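Local structure of glycerol kinase, putative (Plasmodium falciparum, 2W40) at residues L326-S331 with T375-I380; E341-V346 with I380-L385; E386-Q391 with K421-F426. The protein probably catalyses the ATP-dependent phosphorylation of glycerol to sn-glycerol 3-phosphate, as a member of the FGGY kinase family. All blocks are in the same frame, centred on the assembly; numbering follows the deposited sequence. Where two conformers were deposited one is given.

Contact 1 (L326-S331 with T375-I380); sequences LIDDPS and TERSHI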
loop_
_atom_site.group_PDB
_atom_site.type_symbol
_atom_site.label_atom_id
_atom_site.label_comp_id
_atom_site.label_asym_id
_atom_site.label_seq_id
_atom_site.Cartn_x
_atom_site.Cartn_y
_atom_site.Cartn_z
ATOM N N LEU C 326 8.635 -4.492 0.161
ATOM C CA LEU C 326 8.063 -4.211 1.443
ATOM C C LEU C 326 8.603 -5.157 2.522
ATOM O O LEU C 326 8.515 -4.856 3.707
ATOM C CB LEU C 326 6.557 -4.259 1.329
ATOM C CG LEU C 326 5.988 -3.072 0.536
ATOM C CD1 LEU C 326 4.536 -3.300 0.073
ATOM C CD2 LEU C 326 6.152 -1.729 1.285
ATOM N N ILE C 327 9.112 -6.324 2.125
ATOM C CA ILE C 327 9.800 -7.196 3.051
ATOM C C ILE C 327 11.096 -7.552 2.343
ATOM O O ILE C 327 11.180 -7.701 1.131
ATOM C CB ILE C 327 8.901 -8.348 3.506
ATOM C CG1 ILE C 327 9.393 -9.012 4.799
ATOM C CG2 ILE C 327 8.704 -9.343 2.389
ATOM C CD1 ILE C 327 8.525 -10.221 5.308
ATOM N N ASP C 328 12.166 -7.620 3.116
ATOM C CA ASP C 328 13.478 -8.024 2.555
ATOM C C ASP C 328 13.582 -9.565 2.445
ATOM O O ASP C 328 14.289 -10.058 1.589
ATOM C CB ASP C 328 14.622 -7.490 3.461
ATOM C CG ASP C 328 14.741 -5.943 3.443
ATOM O OD1 ASP C 328 14.209 -5.261 2.550
ATOM O OD2 ASP C 328 15.399 -5.393 4.332
ATOM N N ASP C 329 12.919 -10.317 3.349
ATOM C CA ASP C 329 12.858 -11.782 3.281
ATOM C C ASP C 329 11.732 -12.348 4.099
ATOM O O ASP C 329 11.530 -11.921 5.262
ATOM C CB ASP C 329 14.164 -12.379 3.849
ATOM C CG ASP C 329 14.341 -13.861 3.483
ATOM O OD1 ASP C 329 14.855 -14.119 2.357
ATOM O OD2 ASP C 329 13.886 -14.741 4.270
ATOM N N PRO C 330 11.059 -13.403 3.588
ATOM C CA PRO C 330 9.927 -13.978 4.297
ATOM C C PRO C 330 10.197 -14.410 5.752
ATOM O O PRO C 330 9.254 -14.411 6.582
ATOM C CB PRO C 330 9.587 -15.200 3.458
ATOM C CG PRO C 330 10.102 -14.924 2.145
ATOM C CD PRO C 330 11.303 -14.116 2.320
ATOM N N SER C 331 11.471 -14.745 6.020
ATOM C CA SER C 331 11.912 -15.269 7.309
ATOM C C SER C 331 11.736 -14.249 8.409
ATOM O O SER C 331 11.655 -14.576 9.614
ATOM C CB SER C 331 13.384 -15.573 7.193
ATOM O OG SER C 331 14.048 -14.367 6.797
ATOM N N THR C 375 3.502 5.277 9.584
ATOM C CA THR C 375 3.402 3.897 9.051
ATOM C C THR C 375 4.673 3.558 8.292
ATOM O O THR C 375 5.160 4.326 7.493
ATOM C CB THR C 375 2.180 3.752 8.131
ATOM O OG1 THR C 375 1.020 4.207 8.857
ATOM C CG2 THR C 375 2.043 2.286 7.542
ATOM N N GLU C 376 5.172 2.338 8.553
ATOM C CA GLU C 376 6.362 1.794 7.965
ATOM C C GLU C 376 6.029 0.499 7.271
ATOM O O GLU C 376 4.954 -0.087 7.448
ATOM C CB GLU C 376 7.397 1.400 9.042
ATOM C CG GLU C 376 7.741 2.494 9.965
ATOM C CD GLU C 376 9.117 2.375 10.497
ATOM O OE1 GLU C 376 9.817 1.331 10.254
ATOM O OE2 GLU C 376 9.494 3.344 11.154
ATOM N N ARG C 377 6.988 0.029 6.479
ATOM C CA ARG C 377 6.864 -1.292 5.808
ATOM C C ARG C 377 6.384 -2.374 6.754
ATOM O O ARG C 377 5.489 -3.186 6.439
ATOM C CB ARG C 377 8.266 -1.772 5.289
ATOM C CG ARG C 377 8.827 -1.034 4.283
ATOM C CD ARG C 377 10.009 -1.718 3.688
ATOM N NE ARG C 377 11.194 -1.895 4.539
ATOM C CZ ARG C 377 12.116 -2.810 4.269
ATOM N NH1 ARG C 377 12.007 -3.589 3.172
ATOM N NH2 ARG C 377 13.214 -2.945 5.047
ATOM N N SER C 378 6.992 -2.396 7.918
ATOM C CA SER C 378 6.682 -3.375 8.964
ATOM C C SER C 378 5.188 -3.428 9.285
ATOM O O SER C 378 4.618 -4.498 9.422
ATOM C CB SER C 378 7.489 -3.083 10.243
ATOM O OG SER C 378 6.938 -1.920 10.956
ATOM N N HIS C 379 4.539 -2.280 9.430
ATOM C CA HIS C 379 3.135 -2.257 9.761
ATOM C C HIS C 379 2.276 -2.794 8.625
ATOM O O HIS C 379 1.256 -3.458 8.847
ATOM C CB HIS C 379 2.652 -0.827 10.080
ATOM C CG HIS C 379 3.442 -0.107 11.113
ATOM N ND1 HIS C 379 3.340 -0.357 12.475
ATOM C CD2 HIS C 379 4.248 0.958 10.995
ATOM C CE1 HIS C 379 4.086 0.518 13.140
ATOM N NE2 HIS C 379 4.651 1.320 12.259
ATOM N N ILE C 380 2.687 -2.517 7.394
ATOM C CA ILE C 380 1.967 -3.021 6.190
ATOM C C ILE C 380 2.069 -4.534 6.102
ATOM O O ILE C 380 1.106 -5.212 5.823
ATOM C CB ILE C 380 2.468 -2.304 4.911
ATOM C CG1 ILE C 380 2.205 -0.763 5.059
ATOM C CG2 ILE C 380 1.952 -2.987 3.635
ATOM C CD1 ILE C 380 2.898 0.146 3.944
#

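Contact 2 (E341-V346 with I380-L385); sequences ENTTGV and IVRALL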
loop_
_atom_site.group_PDB
_atom_site.type_symbol
_atom_site.label_atom_id
_atom_site.label_comp_id
_atom_site.label_asym_id
_atom_site.label_seq_id
_atom_site.Cartn_x
_atom_site.Cartn_y
_atom_site.Cartn_z
ATOM N N GLU C 341 4.084 -4.479 17.364
ATOM C CA GLU C 341 3.066 -5.083 18.218
ATOM C C GLU C 341 1.648 -4.825 17.765
ATOM O O GLU C 341 0.716 -5.489 18.201
ATOM C CB GLU C 341 3.266 -4.553 19.632
ATOM C CG GLU C 341 4.643 -5.007 20.138
ATOM C CD GLU C 341 5.012 -4.493 21.489
ATOM O OE1 GLU C 341 4.143 -3.898 22.177
ATOM O OE2 GLU C 341 6.205 -4.639 21.826
ATOM N N ASN C 342 1.498 -3.818 16.917
ATOM C CA ASN C 342 0.198 -3.532 16.292
ATOM C C ASN C 342 0.509 -2.831 14.928
ATOM O O ASN C 342 1.694 -2.566 14.563
ATOM C CB ASN C 342 -0.727 -2.726 17.241
ATOM C CG ASN C 342 -0.173 -1.328 17.521
ATOM O OD1 ASN C 342 0.142 -0.575 16.595
ATOM N ND2 ASN C 342 0.076 -1.019 18.786
ATOM N N THR C 343 -0.532 -2.637 14.129
ATOM C CA THR C 343 -0.341 -2.062 12.816
ATOM C C THR C 343 -0.611 -0.574 12.756
ATOM O O THR C 343 -0.620 -0.015 11.630
ATOM C CB THR C 343 -1.340 -2.731 11.831
ATOM O OG1 THR C 343 -2.685 -2.398 12.232
ATOM C CG2 THR C 343 -1.099 -4.271 11.714
ATOM N N THR C 344 -0.833 0.011 13.968
ATOM C CA THR C 344 -1.355 1.379 14.186
ATOM C C THR C 344 -2.629 1.688 13.374
ATOM O O THR C 344 -2.842 2.829 12.852
ATOM C CB THR C 344 -0.308 2.383 13.926
ATOM O OG1 THR C 344 -0.167 2.511 12.546
ATOM C CG2 THR C 344 1.030 1.972 14.465
ATOM N N GLY C 345 -3.497 0.688 13.387
ATOM C CA GLY C 345 -4.815 0.710 12.847
ATOM C C GLY C 345 -4.824 0.503 11.341
ATOM O O GLY C 345 -5.884 0.553 10.790
ATOM N N VAL C 346 -3.666 0.292 10.739
ATOM C CA VAL C 346 -3.650 -0.084 9.309
ATOM C C VAL C 346 -4.343 -1.440 9.123
ATOM O O VAL C 346 -4.125 -2.390 9.927
ATOM C CB VAL C 346 -2.213 -0.130 8.721
ATOM C CG1 VAL C 346 -2.160 -0.706 7.250
ATOM C CG2 VAL C 346 -1.614 1.345 8.790
ATOM N N ILE C 380 2.687 -2.517 7.394
ATOM C CA ILE C 380 1.967 -3.021 6.190
ATOM C C ILE C 380 2.069 -4.534 6.102
ATOM O O ILE C 380 1.106 -5.212 5.823
ATOM C CB ILE C 380 2.468 -2.304 4.911
ATOM C CG1 ILE C 380 2.205 -0.763 5.059
ATOM C CG2 ILE C 380 1.952 -2.987 3.635
ATOM C CD1 ILE C 380 2.898 0.146 3.944
ATOM N N VAL C 381 3.289 -5.033 6.305
ATOM C CA VAL C 381 3.533 -6.490 6.384
ATOM C C VAL C 381 2.668 -7.166 7.448
ATOM O O VAL C 381 1.943 -8.147 7.148
ATOM C CB VAL C 381 5.076 -6.764 6.578
ATOM C CG1 VAL C 381 5.316 -8.288 6.864
ATOM C CG2 VAL C 381 5.798 -6.277 5.368
ATOM N N ARG C 382 2.691 -6.631 8.662
ATOM C CA ARG C 382 1.865 -7.160 9.764
ATOM C C ARG C 382 0.401 -7.149 9.410
ATOM O O ARG C 382 -0.297 -8.088 9.710
ATOM C CB ARG C 382 2.152 -6.395 11.082
ATOM C CG ARG C 382 1.340 -6.922 12.206
ATOM C CD ARG C 382 1.569 -6.264 13.541
ATOM N NE ARG C 382 0.548 -6.844 14.369
ATOM C CZ ARG C 382 0.696 -7.736 15.331
ATOM N NH1 ARG C 382 1.902 -8.044 15.827
ATOM N NH2 ARG C 382 -0.391 -8.262 15.844
ATOM N N ALA C 383 -0.044 -6.095 8.721
ATOM C CA ALA C 383 -1.487 -5.931 8.462
ATOM C C ALA C 383 -1.886 -7.074 7.462
ATOM O O ALA C 383 -2.962 -7.642 7.504
ATOM C CB ALA C 383 -1.799 -4.472 7.836
ATOM N N LEU C 384 -0.988 -7.339 6.497
ATOM C CA LEU C 384 -1.295 -8.411 5.477
ATOM C C LEU C 384 -1.482 -9.771 6.264
ATOM O O LEU C 384 -2.464 -10.494 6.062
ATOM C CB LEU C 384 -0.277 -8.546 4.377
ATOM C CG LEU C 384 -0.598 -9.623 3.361
ATOM C CD1 LEU C 384 -0.339 -9.229 1.904
ATOM C CD2 LEU C 384 0.080 -10.964 3.721
ATOM N N LEU C 385 -0.576 -9.992 7.226
ATOM C CA LEU C 385 -0.574 -11.235 8.018
ATOM C C LEU C 385 -1.810 -11.298 8.880
ATOM O O LEU C 385 -2.536 -12.303 8.925
ATOM C CB LEU C 385 0.699 -11.270 8.838
ATOM C CG LEU C 385 1.959 -11.512 7.993
ATOM C CD1 LEU C 385 3.178 -11.456 8.962
ATOM C CD2 LEU C 385 1.926 -12.806 7.192
#

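Contact 3 (E386-Q391 with K421-F426); sequences EGIAFQ and KPFMQF. With EDO (1,2-ethanediol), chain B.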
loop_
_atom_site.group_PDB
_atom_site.type_symbol
_atom_site.label_atom_id
_atom_site.label_comp_id
_atom_site.label_asym_id
_atom_site.label_seq_id
_atom_site.Cartn_x
_atom_site.Cartn_y
_atom_site.Cartn_z
ATOM N N GLU C 386 -2.165 -10.161 9.479
ATOM C CA GLU C 386 -3.404 -10.079 10.220
ATOM C C GLU C 386 -4.592 -10.391 9.356
ATOM O O GLU C 386 -5.530 -11.054 9.816
ATOM C CB GLU C 386 -3.550 -8.758 10.938
ATOM C CG GLU C 386 -2.522 -8.442 12.058
ATOM C CD GLU C 386 -2.952 -7.259 12.948
ATOM O OE1 GLU C 386 -3.978 -6.546 12.637
ATOM O OE2 GLU C 386 -2.237 -7.011 13.984
ATOM N N GLY C 387 -4.609 -9.840 8.159
ATOM C CA GLY C 387 -5.699 -10.150 7.197
ATOM C C GLY C 387 -5.911 -11.637 6.885
ATOM O O GLY C 387 -7.009 -12.062 6.593
ATOM N N ILE C 388 -4.859 -12.452 6.987
ATOM C CA ILE C 388 -5.008 -13.917 6.893
ATOM C C ILE C 388 -5.909 -14.412 8.005
ATOM O O ILE C 388 -6.868 -15.168 7.773
ATOM C CB ILE C 388 -3.635 -14.633 6.815
ATOM C CG1 ILE C 388 -2.744 -14.081 5.653
ATOM C CG2 ILE C 388 -3.822 -16.199 6.791
ATOM C CD1 ILE C 388 -1.318 -14.631 5.644
ATOM N N ALA C 389 -5.545 -14.037 9.250
ATOM C CA ALA C 389 -6.330 -14.406 10.423
ATOM C C ALA C 389 -7.756 -13.985 10.385
ATOM O O ALA C 389 -8.656 -14.799 10.624
ATOM C CB ALA C 389 -5.613 -13.953 11.718
ATOM N N PHE C 390 -7.977 -12.707 9.998
ATOM C CA PHE C 390 -9.364 -12.256 9.860
ATOM C C PHE C 390 -10.193 -13.044 8.849
ATOM O O PHE C 390 -11.373 -13.304 9.082
ATOM C CB PHE C 390 -9.372 -10.769 9.515
ATOM C CG PHE C 390 -9.001 -9.864 10.668
ATOM C CD1 PHE C 390 -9.736 -9.846 11.881
ATOM C CD2 PHE C 390 -7.891 -9.029 10.561
ATOM C CE1 PHE C 390 -9.352 -8.966 12.920
ATOM C CE2 PHE C 390 -7.542 -8.181 11.584
ATOM C CZ PHE C 390 -8.250 -8.196 12.774
ATOM N N GLN C 391 -9.563 -13.389 7.731
ATOM C CA GLN C 391 -10.261 -14.212 6.748
ATOM C C GLN C 391 -10.564 -15.642 7.295
ATOM O O GLN C 391 -11.663 -16.208 7.072
ATOM C CB GLN C 391 -9.399 -14.285 5.465
ATOM C CG GLN C 391 -9.453 -13.011 4.586
ATOM C CD GLN C 391 -8.576 -13.191 3.401
ATOM O OE1 GLN C 391 -9.033 -13.607 2.364
ATOM N NE2 GLN C 391 -7.258 -12.935 3.571
ATOM N N LYS C 421 5.432 -17.792 16.014
ATOM C CA LYS C 421 4.600 -17.787 17.238
ATOM C C LYS C 421 3.672 -16.580 17.364
ATOM O O LYS C 421 2.522 -16.781 17.708
ATOM C CB LYS C 421 5.433 -17.902 18.537
ATOM C CG LYS C 421 6.076 -19.287 18.720
ATOM C CD LYS C 421 7.321 -19.164 19.617
ATOM C CE LYS C 421 7.655 -20.436 20.383
ATOM N NZ LYS C 421 7.941 -20.118 21.863
ATOM N N PRO C 422 4.164 -15.328 17.143
ATOM C CA PRO C 422 3.171 -14.237 17.210
ATOM C C PRO C 422 2.075 -14.315 16.168
ATOM O O PRO C 422 0.946 -13.998 16.450
ATOM C CB PRO C 422 3.974 -12.957 17.047
ATOM C CG PRO C 422 5.296 -13.391 16.587
ATOM C CD PRO C 422 5.556 -14.818 17.000
ATOM N N PHE C 423 2.404 -14.805 15.007
ATOM C CA PHE C 423 1.335 -15.025 14.007
ATOM C C PHE C 423 0.326 -16.060 14.445
ATOM O O PHE C 423 -0.924 -15.801 14.438
ATOM C CB PHE C 423 1.995 -15.477 12.676
ATOM C CG PHE C 423 1.020 -15.742 11.575
ATOM C CD1 PHE C 423 0.202 -14.756 11.056
ATOM C CD2 PHE C 423 0.867 -17.033 11.079
ATOM C CE1 PHE C 423 -0.736 -15.017 9.987
ATOM C CE2 PHE C 423 -0.068 -17.277 10.066
ATOM C CZ PHE C 423 -0.834 -16.267 9.489
ATOM N N MET C 424 0.801 -17.231 14.897
ATOM C CA MET C 424 -0.125 -18.276 15.340
ATOM C C MET C 424 -0.929 -17.814 16.564
ATOM O O MET C 424 -2.128 -18.129 16.715
ATOM C CB MET C 424 0.673 -19.538 15.600
ATOM C CG MET C 424 1.218 -20.229 14.352
ATOM S SD MET C 424 -0.041 -20.262 12.918
ATOM C CE MET C 424 -1.015 -21.455 13.628
ATOM N N GLN C 425 -0.303 -17.030 17.458
ATOM C CA GLN C 425 -1.026 -16.522 18.628
ATOM C C GLN C 425 -2.172 -15.575 18.182
ATOM O O GLN C 425 -3.266 -15.664 18.669
ATOM C CB GLN C 425 -0.062 -15.843 19.583
ATOM C CG GLN C 425 -0.785 -15.424 20.869
ATOM C CD GLN C 425 -1.377 -16.603 21.655
ATOM O OE1 GLN C 425 -0.620 -17.435 22.132
ATOM N NE2 GLN C 425 -2.651 -16.635 21.803
ATOM N N PHE C 426 -1.858 -14.719 17.211
ATOM C CA PHE C 426 -2.877 -13.790 16.660
ATOM C C PHE C 426 -4.016 -14.573 16.004
ATOM O O PHE C 426 -5.174 -14.233 16.181
ATOM C CB PHE C 426 -2.256 -12.830 15.668
ATOM C CG PHE C 426 -3.167 -11.759 15.243
ATOM C CD1 PHE C 426 -3.380 -10.644 16.018
ATOM C CD2 PHE C 426 -3.893 -11.828 14.063
ATOM C CE1 PHE C 426 -4.210 -9.647 15.649
ATOM C CE2 PHE C 426 -4.758 -10.812 13.722
ATOM C CZ PHE C 426 -4.891 -9.731 14.503
HETATM C C1 EDO B . -6.667 -4.824 13.568
HETATM O O1 EDO B . -5.889 -5.835 14.254
HETATM C C2 EDO B . -5.825 -3.535 13.450
HETATM O O2 EDO B . -5.524 -2.980 14.769
#

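Contact 1 (L326-S331 with T375-I380)
D328 OD1 lies at the edge of the R377 guanidinium, close to its plane, while the carbonyl O of L326 approaches the group obliquely. With the carboxylate and guanidinium planes 49° apart, the two arms of the salt bridge are unequal. The strong arm runs from R377 NH1 to D328 OD1, 2.8 Å long and nearly straight at 169°, and reaches OD1 from above the carboxylate plane. The other, from R377 NH2 to D328 OD2, is weak at 3.4 Å. NH1 also donates to the carbonyl O of K325, which gives this nitrogen two acceptors and should restrict the rotation of the group. R377 is in the first turn of helix 377-403, just after E376 at the N-cap position, and the loop joining helices 315-323 and 333-339 passes alongside it in the C-terminal FGGY domain. The arginine chain from CB to CD runs past the L326 backbone, with R377 CD 3.5 Å from L326 O; the bend at chi3 (-66°) then turns the guanidinium toward D328. Deeper in, L326 CD2 lies 4.1 Å from R377 CG, and L326 CD1 is 4.4 Å from I380 CG2, a loose apolar touch. W320 and L321 of helix 315-323 also pack on L326, and N324 of the second subunit touches both L326 and R377, whereas D328 at the outer end is exposed to solvent.

Contact 2 (E341-V346 with I380-L385)
T343 and V346 press against one side of helix 377-403, and here the packing is close: T343 CG2 sits 3.6 Å from R382 CG and 3.9 Å from A383 CB, while V346 CG1 meets that same A383 methyl, CB, at 3.8 Å. With CG2 anti to the carbonyl carbon (chi1 64°), the T343 methyl faces the helix while OG1 bonds within the loop, 2.7 Å from V346 O, in the carbonyl plane and on a lone pair. This bond closes over a type I' turn from T343 to V346, whose backbone link runs from V346 N to T343 O. N342 OD1 accepts from T344 N in an Asx turn that overlaps its start; several internal bonds thus shape the loop between helix 333-339 and strand 347-349. On the solvent side, the exposed side chains of E341 and N342 point away, and only their backbone touches R382. Extended from CG to NE, the R382 chain crosses T343 at about a right angle, and E341 O lies 3.6 Å above the guanidinium plane, over its centre. The guanidinium is held by other partners: NE forms a salt bridge with E386 OE2, and NH1 donates to C340 O.

Contact 3 (E386-Q391 with K421-F426)
Segments 386-391 of helix 377-403 and 421-426 of helix 421-431 run roughly parallel, the segment axes 9.9 Å apart at closest approach and crossing at -29°, with A389 and F426 nearest in the backbone. F426 reaches across between them, its CG anti to the backbone N. E386 lies over one face of the ring: CG is 3.9 Å from the F426 centroid in a CH-pi contact, and the carboxylate stacks nearly parallel to the ring, 13° from its plane. At the rim, A389 CB approaches F426 CD2 to 3.6 Å. The F426 edge also points toward the face of F390 in an offset edge-to-face pair, planes at 86°. I388 CG2 meets the edge of the F423 ring, 4.0 Å from F423 CZ. E386 OE2 is engaged by R382, and E386 OE1 accepts at 2.6 Å from O1 of an ethanediol, probably from the crystallisation liquor. This parallel helix packing belongs to the C-terminal FGGY domain. Around it, F390 stacks on W492 of helix 482-500, M424 and Q425 rest on F476 of strand 472-476, and P422 leans on helix 333-339 at S334, an ADP-binding residue in another crystal structure of this protein, though no ADP is bound here.

All three contacts use helix 377-403, following it from its N-terminal end at contact 1 through contact 2 to contact 3. The centres of contacts 1 and 2 lie about 10 Å apart, as do the centres of contacts 2 and 3; the centres of contacts 1 and 3 are about 15 Å apart. Contacts 1 and 2 share I380 and interlock along the chain, since their segments alternate; contact 3 opens only after both have closed. R382 and E386 couple contacts 2 and 3. Within the C-terminal FGGY domain the helix thus runs from the second subunit, which touches contacts 1 and 2, toward the ADP-site neighbourhood, where the I388 side chain is about 6 Å from G315.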